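Monovalent Na+/H+ antiporter subunit D (Dietzia sp. DQ12-45-1b, PDB 7D3U) forms a membrane subunit of the multi-subunit Mrp complex, a bacterial sodium/proton pump, and probably takes part in moving ions across the membrane. Local coordinates at residues F10-V22 and F108-G122. Sequence-based numbering, arbitrary orientation.
Sequences FVAVPLLTAGVLV and FYPPLVLLVTAGVNG
The amide of N121 approaches the F10 ring obliquely, the two planes 84° apart, while N121 CB lies 3.9 Å from F10 CB and close to the F10 carbonyl oxygen; a bound dodecyl-maltoside detergent molecule also touches F10. At the far end the F108 ring, likewise oblique, offers CE1 to V22 CG1 at 4.5 Å. Between them runs a buried antiparallel pair of transmembrane helices whose axes come within 8.1 Å at 162°. The small side chains of A18 and A118 allow this closeness: A118 CB lies 3.6 Å from P14 CB and also meets L15 CD2, while A18 CB rests between L114 CB and L115 CG. L114 is a knob in the hole formed by P14, T17, A18 and L21; with its CG anti to the carbonyl carbon (chi1 -75°), it sends CD1 across L21 CD1 at 3.7 Å. P14, at the kink of its helix, brings CB against the carbonyl oxygen of L114. L15 and L115 cross at about a right angle, CD2 to CD2 at 3.6 Å, and both also pack against subunit A of the complex. An alanine at N121 keeps CB against F10 but lacks the amide, and would probably leave a gap beside the F10 ring and the F10 carbonyl without the polar group now close to it. Near the F108 end, the P111 ring packs against L21 and V22, with CG 3.6 Å from L21 CB and CB 3.5 Å from V22 CG2.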
loop_
_atom_site.group_PDB
_atom_site.type_symbol
_atom_site.label_atom_id
_atom_site.label_comp_id
_atom_site.label_asym_id
_atom_site.label_seq_id
_atom_site.Cartn_x
_atom_site.Cartn_y
_atom_site.Cartn_z
ATOM N N PHE A 10 17.638 3.438 -16.574
ATOM C CA PHE A 10 16.764 2.752 -15.633
ATOM C C PHE A 10 15.297 3.002 -15.945
ATOM O O PHE A 10 14.447 2.196 -15.559
ATOM C CB PHE A 10 17.069 3.197 -14.204
ATOM C CG PHE A 10 18.271 2.534 -13.607
ATOM C CD1 PHE A 10 18.254 1.188 -13.301
ATOM C CD2 PHE A 10 19.418 3.259 -13.347
ATOM C CE1 PHE A 10 19.357 0.577 -12.749
ATOM C CE2 PHE A 10 20.523 2.653 -12.795
ATOM C CZ PHE A 10 20.493 1.310 -12.496
ATOM N N VAL A 11 14.990 4.098 -16.633
ATOM C CA VAL A 11 13.624 4.411 -17.020
ATOM C C VAL A 11 13.394 4.247 -18.517
ATOM O O VAL A 11 12.250 3.999 -18.926
ATOM C CB VAL A 11 13.240 5.838 -16.572
ATOM C CG1 VAL A 11 11.749 6.080 -16.737
ATOM C CG2 VAL A 11 13.664 6.070 -15.135
ATOM N N ALA A 12 14.437 4.345 -19.341
ATOM C CA ALA A 12 14.253 4.266 -20.783
ATOM C C ALA A 12 14.187 2.831 -21.286
ATOM O O ALA A 12 13.476 2.555 -22.256
ATOM C CB ALA A 12 15.379 5.010 -21.496
ATOM N N VAL A 13 14.912 1.911 -20.656
ATOM C CA VAL A 13 14.954 0.525 -21.116
ATOM C C VAL A 13 13.623 -0.164 -20.827
ATOM O O VAL A 13 13.078 -0.819 -21.728
ATOM C CB VAL A 13 16.137 -0.237 -20.497
ATOM C CG1 VAL A 13 15.894 -1.733 -20.551
ATOM C CG2 VAL A 13 17.421 0.116 -21.219
ATOM N N PRO A 14 13.049 -0.070 -19.607
ATOM C CA PRO A 14 11.709 -0.634 -19.404
ATOM C C PRO A 14 10.660 -0.004 -20.307
ATOM O O PRO A 14 9.997 -0.713 -21.072
ATOM C CB PRO A 14 11.429 -0.338 -17.928
ATOM C CG PRO A 14 12.763 -0.317 -17.310
ATOM C CD PRO A 14 13.632 0.363 -18.323
ATOM N N LEU A 15 10.519 1.325 -20.237
ATOM C CA LEU A 15 9.499 2.022 -21.018
ATOM C C LEU A 15 9.573 1.672 -22.496
ATOM O O LEU A 15 8.544 1.653 -23.182
ATOM C CB LEU A 15 9.638 3.532 -20.843
ATOM C CG LEU A 15 9.120 4.126 -19.536
ATOM C CD1 LEU A 15 9.079 5.639 -19.622
ATOM C CD2 LEU A 15 7.754 3.569 -19.206
ATOM N N LEU A 16 10.772 1.395 -23.007
ATOM C CA LEU A 16 10.891 0.918 -24.378
ATOM C C LEU A 16 10.392 -0.514 -24.492
ATOM O O LEU A 16 9.447 -0.798 -25.238
ATOM C CB LEU A 16 12.342 1.022 -24.848
ATOM C CG LEU A 16 12.667 0.350 -26.181
ATOM C CD1 LEU A 16 11.865 0.975 -27.303
ATOM C CD2 LEU A 16 14.154 0.431 -26.473
ATOM N N THR A 17 10.998 -1.429 -23.731
ATOM C CA THR A 17 10.673 -2.842 -23.883
ATOM C C THR A 17 9.216 -3.111 -23.541
ATOM O O THR A 17 8.559 -3.922 -24.203
ATOM C CB THR A 17 11.594 -3.696 -23.016
ATOM O OG1 THR A 17 11.532 -3.239 -21.662
ATOM C CG2 THR A 17 13.024 -3.602 -23.515
ATOM N N ALA A 18 8.688 -2.430 -22.523
ATOM C CA ALA A 18 7.257 -2.508 -22.254
ATOM C C ALA A 18 6.463 -2.133 -23.496
ATOM O O ALA A 18 5.611 -2.899 -23.958
ATOM C CB ALA A 18 6.889 -1.602 -21.079
ATOM N N GLY A 19 6.768 -0.970 -24.076
ATOM C CA GLY A 19 6.119 -0.576 -25.314
ATOM C C GLY A 19 6.305 -1.586 -26.427
ATOM O O GLY A 19 5.480 -1.668 -27.338
ATOM N N VAL A 20 7.383 -2.367 -26.373
ATOM C CA VAL A 20 7.563 -3.446 -27.335
ATOM C C VAL A 20 6.686 -4.635 -26.970
ATOM O O VAL A 20 5.992 -5.198 -27.823
ATOM C CB VAL A 20 9.047 -3.846 -27.422
ATOM C CG1 VAL A 20 9.201 -5.128 -28.215
ATOM C CG2 VAL A 20 9.861 -2.731 -28.050
ATOM N N LEU A 21 6.680 -5.018 -25.691
ATOM C CA LEU A 21 5.912 -6.183 -25.272
ATOM C C LEU A 21 4.409 -5.962 -25.367
ATOM O O LEU A 21 3.647 -6.921 -25.208
ATOM C CB LEU A 21 6.288 -6.582 -23.846
ATOM C CG LEU A 21 7.760 -6.919 -23.608
ATOM C CD1 LEU A 21 7.981 -7.368 -22.178
ATOM C CD2 LEU A 21 8.234 -7.977 -24.583
ATOM N N VAL A 22 3.965 -4.731 -25.615
ATOM C CA VAL A 22 2.557 -4.499 -25.911
ATOM C C VAL A 22 2.263 -4.817 -27.371
ATOM O O VAL A 22 1.204 -5.359 -27.698
ATOM C CB VAL A 22 2.169 -3.053 -25.555
ATOM C CG1 VAL A 22 0.721 -2.791 -25.896
ATOM C CG2 VAL A 22 2.414 -2.786 -24.090
ATOM N N PHE A 108 -0.745 -8.615 -21.278
ATOM C CA PHE A 108 -0.192 -7.362 -20.765
ATOM C C PHE A 108 0.355 -7.495 -19.347
ATOM O O PHE A 108 0.425 -6.510 -18.612
ATOM C CB PHE A 108 -1.228 -6.237 -20.819
ATOM C CG PHE A 108 -1.916 -6.105 -22.143
ATOM C CD1 PHE A 108 -1.220 -6.284 -23.324
ATOM C CD2 PHE A 108 -3.263 -5.810 -22.206
ATOM C CE1 PHE A 108 -1.857 -6.165 -24.540
ATOM C CE2 PHE A 108 -3.902 -5.690 -23.418
ATOM C CZ PHE A 108 -3.198 -5.870 -24.585
ATOM N N TYR A 109 0.745 -8.694 -18.930
ATOM C CA TYR A 109 1.399 -8.771 -17.629
ATOM C C TYR A 109 2.874 -8.388 -17.739
ATOM O O TYR A 109 3.349 -7.596 -16.916
ATOM C CB TYR A 109 1.243 -10.156 -16.996
ATOM C CG TYR A 109 1.783 -10.236 -15.583
ATOM C CD1 TYR A 109 3.115 -10.544 -15.342
ATOM C CD2 TYR A 109 0.960 -9.999 -14.493
ATOM C CE1 TYR A 109 3.609 -10.622 -14.058
ATOM C CE2 TYR A 109 1.447 -10.070 -13.205
ATOM C CZ TYR A 109 2.770 -10.381 -12.994
ATOM O OH TYR A 109 3.257 -10.453 -11.710
ATOM N N PRO A 110 3.638 -8.916 -18.697
ATOM C CA PRO A 110 5.035 -8.483 -18.838
ATOM C C PRO A 110 5.159 -6.990 -19.098
ATOM O O PRO A 110 6.046 -6.346 -18.519
ATOM C CB PRO A 110 5.544 -9.312 -20.026
ATOM C CG PRO A 110 4.746 -10.543 -19.952
ATOM C CD PRO A 110 3.374 -10.096 -19.545
ATOM N N PRO A 111 4.321 -6.386 -19.957
ATOM C CA PRO A 111 4.437 -4.928 -20.126
ATOM C C PRO A 111 4.129 -4.145 -18.866
ATOM O O PRO A 111 4.837 -3.179 -18.558
ATOM C CB PRO A 111 3.427 -4.623 -21.237
ATOM C CG PRO A 111 3.301 -5.873 -21.979
ATOM C CD PRO A 111 3.380 -6.942 -20.945
ATOM N N LEU A 112 3.093 -4.533 -18.120
ATOM C CA LEU A 112 2.699 -3.747 -16.956
ATOM C C LEU A 112 3.743 -3.829 -15.850
ATOM O O LEU A 112 3.990 -2.840 -15.152
ATOM C CB LEU A 112 1.334 -4.206 -16.448
ATOM C CG LEU A 112 0.137 -3.737 -17.274
ATOM C CD1 LEU A 112 -1.159 -4.213 -16.648
ATOM C CD2 LEU A 112 0.140 -2.229 -17.421
ATOM N N VAL A 113 4.370 -4.993 -15.676
ATOM C CA VAL A 113 5.433 -5.110 -14.683
ATOM C C VAL A 113 6.606 -4.213 -15.056
ATOM O O VAL A 113 7.198 -3.549 -14.196
ATOM C CB VAL A 113 5.866 -6.580 -14.532
ATOM C CG1 VAL A 113 7.148 -6.677 -13.733
ATOM C CG2 VAL A 113 4.774 -7.374 -13.860
ATOM N N LEU A 114 6.940 -4.153 -16.345
ATOM C CA LEU A 114 8.046 -3.306 -16.775
ATOM C C LEU A 114 7.700 -1.830 -16.627
ATOM O O LEU A 114 8.566 -1.016 -16.292
ATOM C CB LEU A 114 8.424 -3.631 -18.217
ATOM C CG LEU A 114 9.196 -4.937 -18.381
ATOM C CD1 LEU A 114 9.656 -5.115 -19.813
ATOM C CD2 LEU A 114 10.371 -4.972 -17.430
ATOM N N LEU A 115 6.439 -1.466 -16.858
ATOM C CA LEU A 115 6.035 -0.077 -16.675
ATOM C C LEU A 115 6.049 0.312 -15.201
ATOM O O LEU A 115 6.452 1.428 -14.852
ATOM C CB LEU A 115 4.655 0.146 -17.288
ATOM C CG LEU A 115 4.653 0.244 -18.813
ATOM C CD1 LEU A 115 3.451 -0.460 -19.408
ATOM C CD2 LEU A 115 4.677 1.695 -19.243
ATOM N N VAL A 116 5.631 -0.600 -14.321
ATOM C CA VAL A 116 5.730 -0.350 -12.885
ATOM C C VAL A 116 7.188 -0.203 -12.471
ATOM O O VAL A 116 7.534 0.661 -11.658
ATOM C CB VAL A 116 5.025 -1.471 -12.101
ATOM C CG1 VAL A 116 5.225 -1.290 -10.618
ATOM C CG2 VAL A 116 3.549 -1.482 -12.415
ATOM N N THR A 117 8.064 -1.039 -13.028
ATOM C CA THR A 117 9.486 -0.940 -12.719
ATOM C C THR A 117 10.061 0.390 -13.189
ATOM O O THR A 117 10.854 1.018 -12.477
ATOM C CB THR A 117 10.235 -2.114 -13.349
ATOM O OG1 THR A 117 9.738 -3.344 -12.810
ATOM C CG2 THR A 117 11.721 -2.020 -13.083
ATOM N N ALA A 118 9.667 0.840 -14.381
ATOM C CA ALA A 118 10.119 2.137 -14.871
ATOM C C ALA A 118 9.628 3.265 -13.977
ATOM O O ALA A 118 10.379 4.198 -13.673
ATOM C CB ALA A 118 9.647 2.350 -16.307
ATOM N N GLY A 119 8.369 3.198 -13.545
ATOM C CA GLY A 119 7.858 4.214 -12.639
ATOM C C GLY A 119 8.589 4.233 -11.311
ATOM O O GLY A 119 8.866 5.299 -10.758
ATOM N N VAL A 120 8.921 3.053 -10.787
ATOM C CA VAL A 120 9.656 2.975 -9.527
ATOM C C VAL A 120 11.051 3.564 -9.691
ATOM O O VAL A 120 11.519 4.341 -8.849
ATOM C CB VAL A 120 9.713 1.520 -9.030
ATOM C CG1 VAL A 120 10.779 1.361 -7.965
ATOM C CG2 VAL A 120 8.365 1.093 -8.494
ATOM N N ASN A 121 11.735 3.204 -10.778
ATOM C CA ASN A 121 13.074 3.731 -11.013
ATOM C C ASN A 121 13.045 5.242 -11.184
ATOM O O ASN A 121 13.948 5.946 -10.719
ATOM C CB ASN A 121 13.695 3.066 -12.240
ATOM C CG ASN A 121 13.897 1.579 -12.056
ATOM O OD1 ASN A 121 14.226 0.868 -13.002
ATOM N ND2 ASN A 121 13.699 1.099 -10.836
ATOM N N GLY A 122 12.008 5.760 -11.841
ATOM C CA GLY A 122 11.880 7.200 -11.971
ATOM C C GLY A 122 11.645 7.881 -10.637
ATOM O O GLY A 122 12.302 8.870 -10.309
#